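Side-chain contacts in PEPTIDE N-myristoyltransferase (Saccharomyces cerevisiae, PDB 1IIC), which catalyses the transfer of myristate from myristoyl-CoA to the N-terminal glycine of substrate proteins: residues Phe326-Lys329 with Pro334-Thr337; Asp370-Leu375 with Lys412-Val417. All coordinates share one frame; numbering follows the deposited sequence.

Contact 1. Residues Phe326-Lys329 with Pro334-Thr337; sequences FQFK and PKAT
F328 and A336 are the residues whose CA atoms come nearest, 5.7 Å apart, where the irregular segment F326-K329 passes beside P334-T337, the first turn of helix 334-357. Only four residues separate the two segments, so the chain folds back on itself just before the helix starts. The backbone of F328 is extended, and its CA–CB bond points at the helix. CG stands beside the backbone N (chi1 -49°), which lays the ring across the outside of the first turn, one face against the K335-A336 backbone. A336 CA sits 3.6 Å above the ring plane, displaced toward the rim, and the carbonyl carbon of K335 lies over the same face at 3.9 Å. At the root of the ring, F328 CB meets A336 CB at 3.6 Å. The far rim leans on the lysine: F328 CE2 is 3.2 Å from K335 CB, a tight approach, with K335 CD farther along at 4.0 Å from CE2. The two side chains cross at about a right angle, and beyond CD the lysine leads away from the ring. The contact is van der Waals packing, a phenylalanine laid on the backbone and CB atoms of a helix start. D333, just ahead of the turn, accepts a hydrogen bond from K335 N through its OD1, and F328 also touches it. The whole forms a peripheral corner of the C-terminal domain, where the loop after strand 311-322 turns into helix 334-357.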
ATOM      1  N   PHE A 326      12.973 -12.019  18.785  1.00 27.87           N
ATOM      2  CA  PHE A 326      14.313 -11.428  18.861  1.00 28.97           C
ATOM      3  C   PHE A 326      15.263 -12.274  19.702  1.00 31.05           C
ATOM      4  O   PHE A 326      16.452 -11.983  19.801  1.00 32.15           O
ATOM      5  CB  PHE A 326      14.251 -10.027  19.481  1.00 27.04           C
ATOM      6  CG  PHE A 326      13.773  -8.958  18.543  1.00 26.89           C
ATOM      7  CD1 PHE A 326      13.929  -7.612  18.878  1.00 26.56           C
ATOM      8  CD2 PHE A 326      13.169  -9.282  17.328  1.00 26.43           C
ATOM      9  CE1 PHE A 326      13.491  -6.603  18.019  1.00 26.49           C
ATOM     10  CE2 PHE A 326      12.725  -8.277  16.460  1.00 27.24           C
ATOM     11  CZ  PHE A 326      12.888  -6.935  16.809  1.00 25.90           C
ATOM     12  N   GLN A 327      14.726 -13.311  20.317  1.00 31.67           N
ATOM     13  CA  GLN A 327      15.506 -14.188  21.170  1.00 34.97           C
ATOM     14  C   GLN A 327      16.208 -15.276  20.361  1.00 34.98           C
ATOM     15  O   GLN A 327      17.227 -15.819  20.781  1.00 35.66           O
ATOM     16  CB  GLN A 327      14.565 -14.816  22.190  1.00 37.56           C
ATOM     17  CG  GLN A 327      15.209 -15.547  23.320  1.00 40.70           C
ATOM     18  CD  GLN A 327      14.180 -16.332  24.108  1.00 43.70           C
ATOM     19  OE1 GLN A 327      13.061 -15.851  24.339  1.00 43.57           O
ATOM     20  NE2 GLN A 327      14.547 -17.544  24.528  1.00 43.76           N
ATOM     21  N   PHE A 328      15.650 -15.601  19.203  1.00 34.67           N
ATOM     22  CA  PHE A 328      16.228 -16.628  18.352  1.00 33.75           C
ATOM     23  C   PHE A 328      17.054 -15.953  17.270  1.00 33.95           C
ATOM     24  O   PHE A 328      16.739 -14.845  16.835  1.00 33.29           O
ATOM     25  CB  PHE A 328      15.113 -17.480  17.730  1.00 33.84           C
ATOM     26  CG  PHE A 328      14.097 -17.971  18.729  1.00 33.58           C
ATOM     27  CD1 PHE A 328      13.115 -17.114  19.222  1.00 33.14           C
ATOM     28  CD2 PHE A 328      14.157 -19.270  19.222  1.00 35.13           C
ATOM     29  CE1 PHE A 328      12.209 -17.541  20.199  1.00 33.68           C
ATOM     30  CE2 PHE A 328      13.254 -19.708  20.201  1.00 35.15           C
ATOM     31  CZ  PHE A 328      12.280 -18.841  20.689  1.00 33.04           C
ATOM     32  N   LYS A 329      18.121 -16.613  16.839  1.00 34.51           N
ATOM     33  CA  LYS A 329      18.983 -16.044  15.814  1.00 34.17           C
ATOM     34  C   LYS A 329      18.377 -16.188  14.428  1.00 33.47           C
ATOM     35  O   LYS A 329      18.360 -15.233  13.649  1.00 33.91           O
ATOM     36  CB  LYS A 329      20.357 -16.717  15.844  1.00 35.19           C
ATOM     37  N   PRO A 334      12.009 -23.148  13.812  1.00 26.91           N
ATOM     38  CA  PRO A 334      10.625 -23.454  14.189  1.00 26.44           C
ATOM     39  C   PRO A 334      10.171 -22.893  15.536  1.00 26.35           C
ATOM     40  O   PRO A 334       8.977 -22.710  15.759  1.00 26.29           O
ATOM     41  CB  PRO A 334      10.570 -24.988  14.116  1.00 26.01           C
ATOM     42  CG  PRO A 334      12.007 -25.415  14.170  1.00 26.40           C
ATOM     43  CD  PRO A 334      12.708 -24.363  13.371  1.00 27.03           C
ATOM     44  N   LYS A 335      11.116 -22.612  16.428  1.00 26.32           N
ATOM     45  CA  LYS A 335      10.767 -22.042  17.725  1.00 25.64           C
ATOM     46  C   LYS A 335      10.486 -20.558  17.589  1.00 24.24           C
ATOM     47  O   LYS A 335       9.567 -20.027  18.214  1.00 22.92           O
ATOM     48  CB  LYS A 335      11.895 -22.240  18.727  1.00 27.11           C
ATOM     49  CG  LYS A 335      11.945 -23.624  19.291  1.00 30.76           C
ATOM     50  CD  LYS A 335      12.882 -23.705  20.474  1.00 31.56           C
ATOM     51  CE  LYS A 335      12.932 -25.121  21.038  1.00 35.10           C
ATOM     52  NZ  LYS A 335      11.580 -25.737  21.250  1.00 32.88           N
ATOM     53  N   ALA A 336      11.302 -19.887  16.784  1.00 24.53           N
ATOM     54  CA  ALA A 336      11.128 -18.460  16.561  1.00 22.78           C
ATOM     55  C   ALA A 336       9.775 -18.265  15.876  1.00 22.89           C
ATOM     56  O   ALA A 336       9.019 -17.363  16.223  1.00 22.46           O
ATOM     57  CB  ALA A 336      12.243 -17.937  15.684  1.00 22.79           C
ATOM     58  N   THR A 337       9.477 -19.129  14.911  1.00 21.98           N
ATOM     59  CA  THR A 337       8.217 -19.066  14.183  1.00 22.45           C
ATOM     60  C   THR A 337       7.012 -19.223  15.127  1.00 22.08           C
ATOM     61  O   THR A 337       6.066 -18.442  15.068  1.00 22.45           O
ATOM     62  CB  THR A 337       8.177 -20.157  13.087  1.00 22.34           C
ATOM     63  OG1 THR A 337       9.298 -19.985  12.212  1.00 22.66           O
ATOM     64  CG2 THR A 337       6.893 -20.068  12.276  1.00 22.47           C
TER

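Contact 2. Residues Asp370-Leu375 with Lys412-Val417; sequences DNTLFL and KRRSNV
A buried salt bridge between two loops of the C-terminal, acetyltransferase-like domain joins D370, beyond strand 362-366, to R414, near the chain's C-terminal end. R414 presents the side of its guanidinium, and two of its nitrogens, NE and NH2, use one oxygen: NE reaches D370 OD2 at 2.8 Å, NH2 the same atom at 3.0 Å. The NE bond is the straighter, 153° at the hydrogen against 137°. OD2 lies close to the guanidinium plane, yet both donors approach it from one face of the carboxylate, the two planes being 49° apart. R331 adds a further salt bridge to OD2, so positive charge from two arginines probably stabilises the carboxylate. L373 covers one face of the guanidinium, its CD1 3.6 Å above the plane. Bends at chi2 and chi3 of R414 carry the chain past this leucine, and R414 CD is 3.7 Å from L373 CD2. L340 of helix 334-357 touches D370, L373 and R414 alike. Farther on, S415 OG accepts from V417 N, an ST turn. T372 OG1, whose hydrogen-bond partner is D410 O, packs against the arginine's aliphatic root, 3.1 Å from R414 CG.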
ATOM      1  N   ASP A 370       5.194 -11.021   7.485  1.00 15.49           N
ATOM      2  CA  ASP A 370       4.997 -12.309   8.163  1.00 16.25           C
ATOM      3  C   ASP A 370       3.504 -12.624   8.287  1.00 16.65           C
ATOM      4  O   ASP A 370       3.096 -13.464   9.086  1.00 15.54           O
ATOM      5  CB  ASP A 370       5.642 -12.286   9.558  1.00 16.58           C
ATOM      6  CG  ASP A 370       7.137 -12.575   9.517  1.00 18.60           C
ATOM      7  OD1 ASP A 370       7.912 -11.882  10.215  1.00 18.27           O
ATOM      8  OD2 ASP A 370       7.540 -13.507   8.785  1.00 18.49           O
ATOM      9  N   ASN A 371       2.699 -11.959   7.464  1.00 16.60           N
ATOM     10  CA  ASN A 371       1.245 -12.114   7.489  1.00 17.60           C
ATOM     11  C   ASN A 371       0.655 -13.532   7.418  1.00 17.74           C
ATOM     12  O   ASN A 371      -0.352 -13.815   8.081  1.00 17.57           O
ATOM     13  CB  ASN A 371       0.618 -11.230   6.389  1.00 17.78           C
ATOM     14  CG  ASN A 371       0.813  -9.739   6.650  1.00 18.09           C
ATOM     15  OD1 ASN A 371       0.201  -8.894   5.992  1.00 20.04           O
ATOM     16  ND2 ASN A 371       1.671  -9.412   7.603  1.00 15.00           N
ATOM     17  N   THR A 372       1.253 -14.424   6.631  1.00 18.31           N
ATOM     18  CA  THR A 372       0.714 -15.786   6.516  1.00 17.48           C
ATOM     19  C   THR A 372       0.702 -16.574   7.829  1.00 18.66           C
ATOM     20  O   THR A 372       0.068 -17.632   7.913  1.00 18.60           O
ATOM     21  CB  THR A 372       1.463 -16.627   5.449  1.00 18.31           C
ATOM     22  OG1 THR A 372       2.844 -16.758   5.816  1.00 18.50           O
ATOM     23  CG2 THR A 372       1.342 -15.970   4.070  1.00 18.33           C
ATOM     24  N   LEU A 373       1.402 -16.079   8.847  1.00 16.12           N
ATOM     25  CA  LEU A 373       1.401 -16.771  10.133  1.00 17.58           C
ATOM     26  C   LEU A 373       0.055 -16.585  10.819  1.00 18.05           C
ATOM     27  O   LEU A 373      -0.350 -17.429  11.623  1.00 18.17           O
ATOM     28  CB  LEU A 373       2.515 -16.251  11.060  1.00 16.07           C
ATOM     29  CG  LEU A 373       3.952 -16.583  10.621  1.00 14.96           C
ATOM     30  CD1 LEU A 373       4.966 -15.953  11.559  1.00 15.03           C
ATOM     31  CD2 LEU A 373       4.121 -18.074  10.571  1.00 12.90           C
ATOM     32  N   PHE A 374      -0.638 -15.489  10.499  1.00 17.44           N
ATOM     33  CA  PHE A 374      -1.938 -15.204  11.109  1.00 18.16           C
ATOM     34  C   PHE A 374      -3.149 -15.128  10.174  1.00 17.27           C
ATOM     35  O   PHE A 374      -4.276 -15.331  10.608  1.00 18.60           O
ATOM     36  CB  PHE A 374      -1.863 -13.904  11.924  1.00 19.03           C
ATOM     37  CG  PHE A 374      -1.557 -12.674  11.103  1.00 19.06           C
ATOM     38  CD1 PHE A 374      -2.531 -12.094  10.298  1.00 18.08           C
ATOM     39  CD2 PHE A 374      -0.298 -12.079  11.165  1.00 19.29           C
ATOM     40  CE1 PHE A 374      -2.261 -10.943   9.571  1.00 17.91           C
ATOM     41  CE2 PHE A 374      -0.015 -10.923  10.441  1.00 19.41           C
ATOM     42  CZ  PHE A 374      -1.002 -10.351   9.641  1.00 18.06           C
ATOM     43  N   LEU A 375      -2.919 -14.843   8.899  1.00 17.54           N
ATOM     44  CA  LEU A 375      -4.010 -14.701   7.942  1.00 17.74           C
ATOM     45  C   LEU A 375      -5.162 -15.711   8.060  1.00 18.12           C
ATOM     46  O   LEU A 375      -6.300 -15.314   8.311  1.00 16.38           O
ATOM     47  CB  LEU A 375      -3.440 -14.685   6.516  1.00 16.63           C
ATOM     48  CG  LEU A 375      -3.385 -13.365   5.710  1.00 17.06           C
ATOM     49  CD1 LEU A 375      -3.444 -12.144   6.601  1.00 13.15           C
ATOM     50  CD2 LEU A 375      -2.114 -13.353   4.841  1.00 13.50           C
ATOM     51  N   LYS A 412       5.111 -21.416   5.778  1.00 28.74           N
ATOM     52  CA  LYS A 412       6.432 -21.753   6.292  1.00 30.77           C
ATOM     53  C   LYS A 412       7.558 -20.811   5.874  1.00 29.63           C
ATOM     54  O   LYS A 412       8.514 -20.632   6.623  1.00 29.57           O
ATOM     55  CB  LYS A 412       6.793 -23.201   5.949  1.00 33.95           C
ATOM     56  CG  LYS A 412       7.250 -23.456   4.537  1.00 36.73           C
ATOM     57  CD  LYS A 412       7.403 -24.949   4.267  1.00 39.53           C
ATOM     58  CE  LYS A 412       6.056 -25.660   4.278  1.00 40.92           C
ATOM     59  NZ  LYS A 412       6.188 -27.069   3.772  1.00 42.39           N
ATOM     60  N   ARG A 413       7.458 -20.212   4.693  1.00 28.57           N
ATOM     61  CA  ARG A 413       8.469 -19.263   4.236  1.00 28.57           C
ATOM     62  C   ARG A 413       7.944 -17.834   4.417  1.00 25.84           C
ATOM     63  O   ARG A 413       8.710 -16.884   4.556  1.00 24.28           O
ATOM     64  CB  ARG A 413       8.785 -19.490   2.759  1.00 31.04           C
ATOM     65  CG  ARG A 413       9.472 -20.784   2.449  1.00 34.47           C
ATOM     66  CD  ARG A 413       9.453 -20.996   0.949  1.00 38.73           C
ATOM     67  NE  ARG A 413       9.994 -22.301   0.583  1.00 42.36           N
ATOM     68  CZ  ARG A 413       9.660 -22.968  -0.520  1.00 44.23           C
ATOM     69  NH1 ARG A 413       8.780 -22.454  -1.375  1.00 46.39           N
ATOM     70  NH2 ARG A 413      10.203 -24.154  -0.766  1.00 44.81           N
ATOM     71  N   ARG A 414       6.625 -17.697   4.424  1.00 24.37           N
ATOM     72  CA  ARG A 414       6.001 -16.384   4.556  1.00 23.05           C
ATOM     73  C   ARG A 414       6.502 -15.480   3.423  1.00 20.61           C
ATOM     74  O   ARG A 414       6.601 -15.926   2.275  1.00 20.87           O
ATOM     75  CB  ARG A 414       6.305 -15.782   5.938  1.00 22.06           C
ATOM     76  CG  ARG A 414       5.655 -16.575   7.087  1.00 24.25           C
ATOM     77  CD  ARG A 414       6.696 -17.279   7.964  1.00 21.78           C
ATOM     78  NE  ARG A 414       7.388 -16.311   8.809  1.00 22.96           N
ATOM     79  CZ  ARG A 414       8.299 -16.626   9.729  1.00 24.55           C
ATOM     80  NH1 ARG A 414       8.634 -17.898   9.918  1.00 23.37           N
ATOM     81  NH2 ARG A 414       8.855 -15.671  10.475  1.00 22.70           N
ATOM     82  N   SER A 415       6.844 -14.233   3.723  1.00 18.79           N
ATOM     83  CA  SER A 415       7.296 -13.341   2.662  1.00 17.98           C
ATOM     84  C   SER A 415       8.479 -12.488   3.033  1.00 16.92           C
ATOM     85  O   SER A 415       8.709 -12.182   4.201  1.00 17.09           O
ATOM     86  CB  SER A 415       6.157 -12.420   2.204  1.00 16.91           C
ATOM     87  OG  SER A 415       6.619 -11.478   1.238  1.00 16.84           O
ATOM     88  N   ASN A 416       9.222 -12.095   2.011  1.00 16.68           N
ATOM     89  CA  ASN A 416      10.384 -11.258   2.197  1.00 16.20           C
ATOM     90  C   ASN A 416      10.097  -9.866   1.711  1.00 16.10           C
ATOM     91  O   ASN A 416      10.997  -9.028   1.648  1.00 14.63           O
ATOM     92  CB  ASN A 416      11.587 -11.857   1.476  1.00 16.88           C
ATOM     93  CG  ASN A 416      12.374 -12.760   2.375  1.00 18.04           C
ATOM     94  OD1 ASN A 416      13.097 -13.641   1.918  1.00 19.63           O
ATOM     95  ND2 ASN A 416      12.234 -12.545   3.676  1.00 18.44           N
ATOM     96  N   VAL A 417       8.831  -9.629   1.365  1.00 16.57           N
ATOM     97  CA  VAL A 417       8.386  -8.308   0.938  1.00 16.22           C
ATOM     98  C   VAL A 417       8.017  -7.596   2.240  1.00 16.95           C
ATOM     99  O   VAL A 417       7.053  -7.981   2.910  1.00 15.86           O
ATOM    100  CB  VAL A 417       7.126  -8.377   0.033  1.00 15.30           C
ATOM    101  CG1 VAL A 417       6.646  -6.970  -0.287  1.00 13.03           C
ATOM    102  CG2 VAL A 417       7.439  -9.138  -1.260  1.00 15.30           C
TER

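How the contacts relate
Contact 1 closes before contact 2 opens along the chain, and their centres lie about 15 Å apart on the same side of the molecule's centre. Contact 1 is peripheral, about 28 Å from that centre, whereas contact 2 is buried at about 16 Å. Helix 334-357 connects them: its first turn belongs to contact 1, and L340, farther along, packs on contact 2. They also touch directly through T337, whose CG2 is 3.8 Å from L373 CD2 and whose OG1 makes a weak hydrogen bond with R414 NH1. One helix start is thereby tied to two later loops of the C-terminal domain, the second close to the chain's end.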